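Local coordinates for Blr6230 protein (Bradyrhizobium diazoefficiens, PDB 5WCM) that probably hydrolyses the beta-lactam ring of antibiotics as a zinc-dependent class B3 metallo-beta-lactamase and binds a sulfonamide at its zinc site, at residues Gln33-Met38 and Ala61-Ile66; Leu90-Arg95 and Val119-Ala124; Ala142-Ser147 and Val189-Ala194. One frame throughout, in Å; residues are numbered along the deposited sequence.

Contact 1 of 3, residues Gln33-Met38 and Ala61-Ile66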
loop_
_atom_site.group_PDB
_atom_site.type_symbol
_atom_site.label_atom_id
_atom_site.label_comp_id
_atom_site.label_asym_id
_atom_site.label_seq_id
_atom_site.Cartn_x
_atom_site.Cartn_y
_atom_site.Cartn_z
ATOM N N GLN A 33 -17.041 13.917 -2.209
ATOM C CA GLN A 33 -16.981 14.219 -3.649
ATOM C C GLN A 33 -16.544 13.023 -4.486
ATOM O O GLN A 33 -16.031 13.181 -5.585
ATOM C CB GLN A 33 -16.087 15.438 -3.900
ATOM C CG GLN A 33 -16.645 16.737 -3.297
ATOM C CD GLN A 33 -17.955 17.195 -3.927
ATOM O OE1 GLN A 33 -18.202 16.978 -5.113
ATOM N NE2 GLN A 33 -18.795 17.848 -3.131
ATOM N N GLY A 34 -16.811 11.830 -3.971
ATOM C CA GLY A 34 -16.504 10.593 -4.694
ATOM C C GLY A 34 -15.569 9.683 -3.918
ATOM O O GLY A 34 -15.316 9.871 -2.736
ATOM N N LEU A 35 -15.062 8.672 -4.618
ATOM C CA LEU A 35 -14.229 7.636 -3.992
ATOM C C LEU A 35 -12.765 7.788 -4.328
ATOM O O LEU A 35 -12.384 8.151 -5.445
ATOM C CB LEU A 35 -14.698 6.245 -4.385
ATOM C CG LEU A 35 -16.196 6.025 -4.189
ATOM C CD1 LEU A 35 -16.571 4.642 -4.702
ATOM C CD2 LEU A 35 -16.583 6.177 -2.730
ATOM N N ILE A 36 -11.940 7.488 -3.330
ATOM C CA ILE A 36 -10.520 7.261 -3.527
ATOM C C ILE A 36 -10.271 5.756 -3.435
ATOM O O ILE A 36 -10.711 5.114 -2.485
ATOM C CB ILE A 36 -9.662 7.998 -2.478
ATOM C CG1 ILE A 36 -9.934 9.508 -2.547
ATOM C CG2 ILE A 36 -8.173 7.668 -2.679
ATOM C CD1 ILE A 36 -9.261 10.296 -1.439
ATOM N N LEU A 37 -9.589 5.213 -4.435
ATOM C CA LEU A 37 -9.181 3.807 -4.431
ATOM C C LEU A 37 -7.713 3.731 -4.053
ATOM O O LEU A 37 -6.865 4.340 -4.705
ATOM C CB LEU A 37 -9.386 3.182 -5.807
ATOM C CG LEU A 37 -8.997 1.715 -5.944
ATOM C CD1 LEU A 37 -9.922 0.831 -5.142
ATOM C CD2 LEU A 37 -9.033 1.310 -7.396
ATOM N N MET A 38 -7.427 3.000 -2.982
ATOM C CA MET A 38 -6.061 2.769 -2.498
ATOM C C MET A 38 -5.620 1.404 -2.998
ATOM O O MET A 38 -6.083 0.366 -2.483
ATOM C CB MET A 38 -6.009 2.826 -0.972
ATOM C CG MET A 38 -4.616 2.642 -0.372
ATOM S SD MET A 38 -3.411 3.921 -0.777
ATOM C CE MET A 38 -4.129 5.287 0.135
ATOM N N ALA A 61 -17.662 3.595 -10.933
ATOM C CA ALA A 61 -17.673 4.862 -11.681
ATOM C C ALA A 61 -17.456 6.105 -10.817
ATOM O O ALA A 61 -17.070 7.144 -11.327
ATOM C CB ALA A 61 -18.970 4.988 -12.461
ATOM N N ASP A 62 -17.675 5.992 -9.504
ATOM C CA ASP A 62 -17.479 7.103 -8.574
ATOM C C ASP A 62 -16.047 7.292 -8.105
ATOM O O ASP A 62 -15.759 8.217 -7.355
ATOM C CB ASP A 62 -18.403 6.952 -7.369
ATOM C CG ASP A 62 -19.865 7.184 -7.723
ATOM O OD1 ASP A 62 -20.159 7.777 -8.797
ATOM O OD2 ASP A 62 -20.707 6.769 -6.902
ATOM N N ILE A 63 -15.138 6.421 -8.545
ATOM C CA ILE A 63 -13.717 6.579 -8.221
ATOM C C ILE A 63 -13.145 7.761 -8.983
ATOM O O ILE A 63 -13.163 7.762 -10.208
ATOM C CB ILE A 63 -12.913 5.309 -8.531
ATOM C CG1 ILE A 63 -13.390 4.156 -7.647
ATOM C CG2 ILE A 63 -11.428 5.544 -8.322
ATOM C CD1 ILE A 63 -12.941 2.782 -8.100
ATOM N N LYS A 64 -12.601 8.727 -8.242
ATOM C CA LYS A 64 -12.018 9.948 -8.803
ATOM C C LYS A 64 -10.508 9.952 -8.768
ATOM O O LYS A 64 -9.868 10.560 -9.631
ATOM C CB LYS A 64 -12.507 11.192 -8.046
ATOM C CG LYS A 64 -14.004 11.310 -7.853
ATOM C CD LYS A 64 -14.739 11.451 -9.163
ATOM C CE LYS A 64 -16.223 11.674 -8.896
ATOM N NZ LYS A 64 -16.966 11.967 -10.146
ATOM N N LEU A 65 -9.954 9.320 -7.738
ATOM C CA LEU A 65 -8.506 9.243 -7.531
ATOM C C LEU A 65 -8.140 7.806 -7.224
ATOM O O LEU A 65 -8.837 7.123 -6.482
ATOM C CB LEU A 65 -8.045 10.128 -6.365
ATOM C CG LEU A 65 -8.277 11.636 -6.492
ATOM C CD1 LEU A 65 -7.881 12.311 -5.188
ATOM C CD2 LEU A 65 -7.511 12.208 -7.677
ATOM N N ILE A 66 -7.013 7.398 -7.781
ATOM C CA ILE A 66 -6.393 6.135 -7.451
ATOM C C ILE A 66 -5.039 6.488 -6.852
ATOM O O ILE A 66 -4.249 7.194 -7.499
ATOM C CB ILE A 66 -6.184 5.243 -8.681
ATOM C CG1 ILE A 66 -7.517 4.967 -9.395
ATOM C CG2 ILE A 66 -5.510 3.929 -8.277
ATOM C CD1 ILE A 66 -7.357 4.423 -10.810
#

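Contact 2 of 3, residues Leu90-Arg95 and Val119-Ala124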
loop_
_atom_site.group_PDB
_atom_site.type_symbol
_atom_site.label_atom_id
_atom_site.label_comp_id
_atom_site.label_asym_id
_atom_site.label_seq_id
_atom_site.Cartn_x
_atom_site.Cartn_y
_atom_site.Cartn_z
ATOM N N LEU A 90 -4.361 9.021 -11.348
ATOM C CA LEU A 90 -3.427 8.190 -10.573
ATOM C C LEU A 90 -2.369 9.063 -9.894
ATOM O O LEU A 90 -1.697 9.890 -10.532
ATOM C CB LEU A 90 -2.744 7.130 -11.447
ATOM C CG LEU A 90 -1.623 6.290 -10.805
ATOM C CD1 LEU A 90 -2.148 5.452 -9.655
ATOM C CD2 LEU A 90 -0.938 5.403 -11.826
ATOM N N VAL A 91 -2.236 8.848 -8.590
ATOM C CA VAL A 91 -1.325 9.597 -7.732
ATOM C C VAL A 91 -0.340 8.615 -7.091
ATOM O O VAL A 91 -0.759 7.618 -6.491
ATOM C CB VAL A 91 -2.101 10.335 -6.627
ATOM C CG1 VAL A 91 -1.156 11.201 -5.797
ATOM C CG2 VAL A 91 -3.258 11.141 -7.211
ATOM N N ALA A 92 0.955 8.890 -7.227
ATOM C CA ALA A 92 1.982 7.970 -6.750
ATOM C C ALA A 92 3.274 8.718 -6.463
ATOM O O ALA A 92 3.528 9.806 -7.011
ATOM C CB ALA A 92 2.241 6.848 -7.761
ATOM N N GLY A 93 4.108 8.113 -5.635
ATOM C CA GLY A 93 5.414 8.655 -5.350
ATOM C C GLY A 93 6.242 8.872 -6.592
ATOM O O GLY A 93 6.336 8.001 -7.473
ATOM N N GLU A 94 6.915 10.020 -6.655
ATOM C CA GLU A 94 7.626 10.400 -7.879
ATOM C C GLU A 94 8.635 9.356 -8.366
ATOM O O GLU A 94 8.703 9.116 -9.554
ATOM C CB GLU A 94 8.240 11.790 -7.751
ATOM C CG GLU A 94 9.400 11.939 -6.806
ATOM C CD GLU A 94 9.937 13.365 -6.763
ATOM O OE1 GLU A 94 9.529 14.219 -7.594
ATOM O OE2 GLU A 94 10.775 13.630 -5.877
ATOM N N ARG A 95 9.393 8.739 -7.481
ATOM C CA ARG A 95 10.428 7.803 -7.908
ATOM C C ARG A 95 9.872 6.441 -8.378
ATOM O O ARG A 95 10.607 5.643 -8.944
ATOM C CB ARG A 95 11.484 7.634 -6.820
ATOM C CG ARG A 95 12.317 8.892 -6.593
ATOM C CD ARG A 95 13.451 8.688 -5.608
ATOM N NE ARG A 95 14.074 9.956 -5.226
ATOM C CZ ARG A 95 15.019 10.077 -4.296
ATOM N NH1 ARG A 95 15.524 11.273 -4.010
ATOM N NH2 ARG A 95 15.457 9.007 -3.646
ATOM N N VAL A 119 0.767 2.308 -16.835
ATOM C CA VAL A 119 -0.218 3.314 -16.496
ATOM C C VAL A 119 0.504 4.635 -16.259
ATOM O O VAL A 119 1.558 4.682 -15.627
ATOM C CB VAL A 119 -1.059 2.869 -15.273
ATOM C CG1 VAL A 119 -0.193 2.672 -14.030
ATOM C CG2 VAL A 119 -2.209 3.824 -15.020
ATOM N N LYS A 120 -0.106 5.711 -16.745
ATOM C CA LYS A 120 0.470 7.042 -16.566
ATOM C C LYS A 120 0.119 7.612 -15.188
ATOM O O LYS A 120 -1.008 7.468 -14.684
ATOM C CB LYS A 120 -0.020 7.990 -17.651
ATOM C CG LYS A 120 0.457 7.597 -19.037
ATOM C CD LYS A 120 0.106 8.655 -20.065
ATOM C CE LYS A 120 0.837 8.424 -21.375
ATOM N NZ LYS A 120 2.273 8.810 -21.276
ATOM N N VAL A 121 1.103 8.283 -14.608
ATOM C CA VAL A 121 0.936 8.940 -13.317
ATOM C C VAL A 121 0.506 10.379 -13.583
ATOM O O VAL A 121 1.210 11.140 -14.251
ATOM C CB VAL A 121 2.222 8.899 -12.493
ATOM C CG1 VAL A 121 2.067 9.682 -11.191
ATOM C CG2 VAL A 121 2.583 7.449 -12.211
ATOM N N ASP A 122 -0.658 10.747 -13.073
ATOM C CA ASP A 122 -1.175 12.113 -13.212
ATOM C C ASP A 122 -0.538 13.084 -12.232
ATOM O O ASP A 122 -0.326 14.250 -12.575
ATOM C CB ASP A 122 -2.667 12.089 -13.074
ATOM C CG ASP A 122 -3.312 11.315 -14.177
ATOM O OD1 ASP A 122 -3.344 11.815 -15.313
ATOM O OD2 ASP A 122 -3.710 10.157 -13.936
ATOM N N ARG A 123 -0.277 12.630 -11.007
ATOM C CA ARG A 123 0.337 13.474 -9.998
ATOM C C ARG A 123 1.414 12.679 -9.280
ATOM O O ARG A 123 1.125 11.670 -8.640
ATOM C CB ARG A 123 -0.697 13.968 -8.993
ATOM C CG ARG A 123 -0.116 14.941 -7.980
ATOM C CD ARG A 123 -1.175 15.450 -7.036
ATOM N NE ARG A 123 -0.578 16.200 -5.926
ATOM C CZ ARG A 123 -1.262 16.690 -4.895
ATOM N NH1 ARG A 123 -2.576 16.522 -4.828
ATOM N NH2 ARG A 123 -0.626 17.367 -3.940
ATOM N N ALA A 124 2.640 13.160 -9.389
ATOM C CA ALA A 124 3.801 12.545 -8.770
ATOM C C ALA A 124 4.034 13.280 -7.459
ATOM O O ALA A 124 4.237 14.483 -7.455
ATOM C CB ALA A 124 5.025 12.657 -9.666
#

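Contact 3 of 3, residues Ala142-Ser147 and Val189-Ala194. With ZN (zinc ion), chain C; 4NZ (4-nitrobenzenesulfonamide), chain I.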
loop_
_atom_site.group_PDB
_atom_site.type_symbol
_atom_site.label_atom_id
_atom_site.label_comp_id
_atom_site.label_asym_id
_atom_site.label_seq_id
_atom_site.Cartn_x
_atom_site.Cartn_y
_atom_site.Cartn_z
ATOM N N ALA A 142 7.269 9.942 2.165
ATOM C CA ALA A 142 8.265 9.198 1.423
ATOM C C ALA A 142 8.911 8.156 2.337
ATOM O O ALA A 142 9.664 8.491 3.259
ATOM C CB ALA A 142 9.306 10.130 0.835
ATOM N N THR A 143 8.596 6.888 2.078
ATOM C CA THR A 143 9.124 5.756 2.842
ATOM C C THR A 143 9.723 4.717 1.878
ATOM O O THR A 143 9.279 3.574 1.836
ATOM C CB THR A 143 8.022 5.133 3.715
ATOM O OG1 THR A 143 6.858 4.913 2.924
ATOM C CG2 THR A 143 7.612 6.065 4.858
ATOM N N PRO A 144 10.776 5.108 1.136
ATOM C CA PRO A 144 11.365 4.230 0.141
ATOM C C PRO A 144 12.137 3.056 0.735
ATOM O O PRO A 144 12.431 2.995 1.940
ATOM C CB PRO A 144 12.314 5.162 -0.619
ATOM C CG PRO A 144 12.714 6.157 0.411
ATOM C CD PRO A 144 11.455 6.416 1.166
ATOM N N GLY A 145 12.476 2.122 -0.142
ATOM C CA GLY A 145 13.213 0.909 0.197
ATOM C C GLY A 145 12.595 -0.244 -0.544
ATOM O O GLY A 145 13.182 -0.819 -1.463
ATOM N N HIS A 146 11.373 -0.586 -0.143
ATOM C CA HIS A 146 10.670 -1.684 -0.800
ATOM C C HIS A 146 10.465 -1.384 -2.289
ATOM O O HIS A 146 10.536 -2.298 -3.113
ATOM C CB HIS A 146 9.374 -1.984 -0.064
ATOM C CG HIS A 146 8.621 -3.137 -0.630
ATOM N ND1 HIS A 146 8.863 -4.443 -0.269
ATOM C CD2 HIS A 146 7.652 -3.179 -1.571
ATOM C CE1 HIS A 146 8.069 -5.237 -0.964
ATOM N NE2 HIS A 146 7.309 -4.495 -1.754
ATOM N N SER A 147 10.232 -0.113 -2.599
ATOM C CA SER A 147 10.331 0.394 -3.965
ATOM C C SER A 147 10.974 1.785 -3.849
ATOM O O SER A 147 10.947 2.382 -2.776
ATOM C CB SER A 147 8.967 0.443 -4.669
ATOM O OG SER A 147 8.200 1.505 -4.149
ATOM N N VAL A 189 19.638 0.355 0.325
ATOM C CA VAL A 189 19.920 0.020 1.732
ATOM C C VAL A 189 19.673 1.231 2.639
ATOM O O VAL A 189 18.989 1.127 3.653
ATOM C CB VAL A 189 21.338 -0.558 1.922
ATOM C CG1 VAL A 189 21.727 -0.633 3.398
ATOM C CG2 VAL A 189 21.432 -1.934 1.289
ATOM N N ASP A 190 20.211 2.383 2.246
ATOM C CA ASP A 190 20.007 3.606 3.035
ATOM C C ASP A 190 18.522 3.958 3.150
ATOM O O ASP A 190 18.052 4.377 4.209
ATOM C CB ASP A 190 20.760 4.783 2.433
ATOM C CG ASP A 190 22.250 4.725 2.690
ATOM O OD1 ASP A 190 22.700 4.091 3.660
ATOM O OD2 ASP A 190 22.964 5.327 1.895
ATOM N N ASP A 191 17.792 3.775 2.049
ATOM C CA ASP A 191 16.351 4.036 2.043
ATOM C C ASP A 191 15.624 3.174 3.075
ATOM O O ASP A 191 14.829 3.696 3.867
ATOM C CB ASP A 191 15.759 3.818 0.645
ATOM C CG ASP A 191 16.050 4.948 -0.315
ATOM O OD1 ASP A 191 16.599 6.001 0.102
ATOM O OD2 ASP A 191 15.682 4.796 -1.497
ATOM N N TYR A 192 15.867 1.868 3.055
ATOM C CA TYR A 192 15.241 0.975 4.056
ATOM C C TYR A 192 15.527 1.428 5.491
ATOM O O TYR A 192 14.610 1.521 6.323
ATOM C CB TYR A 192 15.722 -0.458 3.898
ATOM C CG TYR A 192 14.953 -1.336 2.931
ATOM C CD1 TYR A 192 13.731 -1.921 3.290
ATOM C CD2 TYR A 192 15.471 -1.635 1.673
ATOM C CE1 TYR A 192 13.047 -2.765 2.419
ATOM C CE2 TYR A 192 14.794 -2.471 0.801
ATOM C CZ TYR A 192 13.605 -3.051 1.186
ATOM O OH TYR A 192 12.963 -3.895 0.305
ATOM N N ARG A 193 16.803 1.702 5.766
ATOM C CA ARG A 193 17.225 2.169 7.107
ATOM C C ARG A 193 16.477 3.410 7.546
ATOM O O ARG A 193 15.994 3.511 8.683
ATOM C CB ARG A 193 18.712 2.560 7.149
ATOM C CG ARG A 193 19.726 1.508 6.792
ATOM C CD ARG A 193 19.683 0.373 7.769
ATOM N NE ARG A 193 20.878 -0.442 7.637
ATOM C CZ ARG A 193 21.085 -1.590 8.272
ATOM N NH1 ARG A 193 20.170 -2.043 9.106
ATOM N NH2 ARG A 193 22.135 -2.238 8.086
ATOM N N ALA A 194 16.464 4.394 6.665
ATOM C CA ALA A 194 15.758 5.650 6.919
ATOM C C ALA A 194 14.266 5.427 7.167
ATOM O O ALA A 194 13.659 6.051 8.033
ATOM C CB ALA A 194 15.961 6.651 5.790
HETATM ZN ZN ZN C . 5.946 -5.067 -3.188
HETATM S S 4NZ I . 5.892 -7.948 -2.484
HETATM C C1 4NZ I . 5.909 -10.793 -5.951
HETATM N N1 4NZ I . 4.988 -6.726 -2.710
HETATM O O1 4NZ I . 5.374 -8.668 -1.368
HETATM C C2 4NZ I . 5.287 -9.571 -6.113
HETATM O O2 4NZ I . 7.230 -7.468 -2.374
HETATM C C3 4NZ I . 5.278 -8.682 -5.050
HETATM C C4 4NZ I . 5.871 -9.048 -3.856
HETATM C C5 4NZ I . 6.508 -10.270 -3.716
HETATM C C6 4NZ I . 6.542 -11.146 -4.779
HETATM N N7 4NZ I . 5.789 -11.798 -7.013
HETATM O O12 4NZ I . 5.096 -11.539 -7.979
HETATM O O13 4NZ I . 6.399 -12.850 -6.885
HETATM O O HOH W 1 4.736 -6.564 -3.531
#

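Contact 1 of 3, residues Gln33-Met38 and Ala61-Ile66
L35 O is approached by two groups of the neighbouring strand: K64 N donates a hydrogen bond of 2.9 Å to L35 O, and the CA-H of I63 makes a weaker contact, with I63 CA 3.5 Å from L35 O. L35 N, too, donates to that segment, to D62 O at 2.9 Å. Further along, L37 N meets L65 O, also at 2.9 Å. The pairing is parallel, and it skips one residue: L35 faces I63 while I36 already faces L65, so K64 sits in a beta bulge. This is the strand pair of a beta-alpha-beta unit, with helix 46-55 as the crossover. Both faces of the pair are buried under other elements, so apolar residues suit them. On one, L37 CB rests 4.0 Å from I63 CG2, L35 CD1 lies 4.0 Å from D62 CB, and L37 and I66 go on to meet I82 of helix 79-86; on the other, I36 CG1 lies 4.3 Å from L65 CB, and both side chains touch L133 of strand 130-133. At the exposed end, the bend of K64 at chi2 (-64°) brings K64 CE to 3.6 Å from Q33 O. G34 fits beside it: its positive phi of 122° belongs to glycine, and K64 CG occupies the space into which a side chain would point.

Contact 2 of 3, residues Leu90-Arg95 and Val119-Ala124
L90 packs tightly against V119 and K120 while E94 and A124, at the far end, meet by little more than their CB atoms. Its torsions (chi1 173°, chi2 63°) let L90 reach toward residues 119-121, with L90 CD2 3.6 Å from V119 CG1 and 3.5 Å from K120 O. The side chains of L90 and V119 cross at about a right angle; compact branched residues suit this buried corner, which F79 of helix 79-86 also lines. V121 CG2 closes on L90 CD2 at 4.1 Å, and V121 touches L100 of helix 97-102 as well. Both polar ends of L90 are held. L90 N donates to D122 OD2 at 2.9 Å, using the carboxylate's anti lone pair, while K83 makes a salt bridge to the same oxygen and probably steadies its negative charge. L90 O accepts twice, from D122 N at 2.9 Å and from R123 N at 3.1 Å. Strand 123-125, an outermost strand of the larger sheet, runs parallel to strand 89-93 after helix 97-102 in another beta-alpha-beta unit; A92 N continues the ladder to R123 O at 3.1 Å. Toward solvent the packing thins. R123 starts on the same face of the sheet as V91, but its extended chain leads away, and its guanidinium finds R130 O. E94 turns out of the strand into a 3-10 segment, leaving E94 CB 3.8 Å from A124 CB and its carboxylate at the exposed surface.

Contact 3 of 3, residues Ala142-Ser147 and Val189-Ala194
One face of the Y192 ring is met by the G145-H146 peptide. G145 CA stands 3.8 Å from the ring centroid and only 14° off the ring normal, a CH-pi contact over the face; G145 C lies above the rim and G145 O beyond it, 3.2 Å from Y192 CE2. Glycine suits the spot because its backbone angles would jam a CB against the preceding carbonyl, and that CB would point straight into the ring. One residue earlier, the P144 ring crosses the D191 side chain at about a right angle, with P144 CB 3.5 Å from D191 OD2; D191 OD2 has its polar partner in Y185 OH. Y192 OH reaches past G145 to lie 3.4 Å from H146 CA, and oblique to the imidazole. H146 ND1 bonds to T173 O, which helps to fix the ring's rotation; Y192 OH shares that acceptor. A chi1 of -177°, which sets CG opposite the backbone N, carries the H146 ring away from the helix, placing H146 NE2 2.1 Å from the zinc, while the sulfonamide's N1 binds the same metal at 2.0 Å. H70 and H72 complete the three-histidine zinc site of class B1 and B3 metallo-beta-lactamases.

Overall arrangement
Along the chain the three contacts follow in series, each closing before the next opens. Contacts 1 and 2 belong to the same seven-stranded mixed sheet, their centres about 15 Å apart: strands 63-67 and 89-93 are neighbours, and I66 O probably accepts a hydrogen bond from V91 N at 2.8 Å. Contact 3 ties the loop between strands 136-142 and 151-159, of the second sheet, to helix 188-201; its centre is about 18 Å from that of contact 2 and about 28 Å from that of contact 1, across the chain's centre. Two sheets flanked by helices make the alpha-beta/beta-alpha sandwich of this superfamily; H146, an active-site zinc ligand, sits on the loop of contact 3.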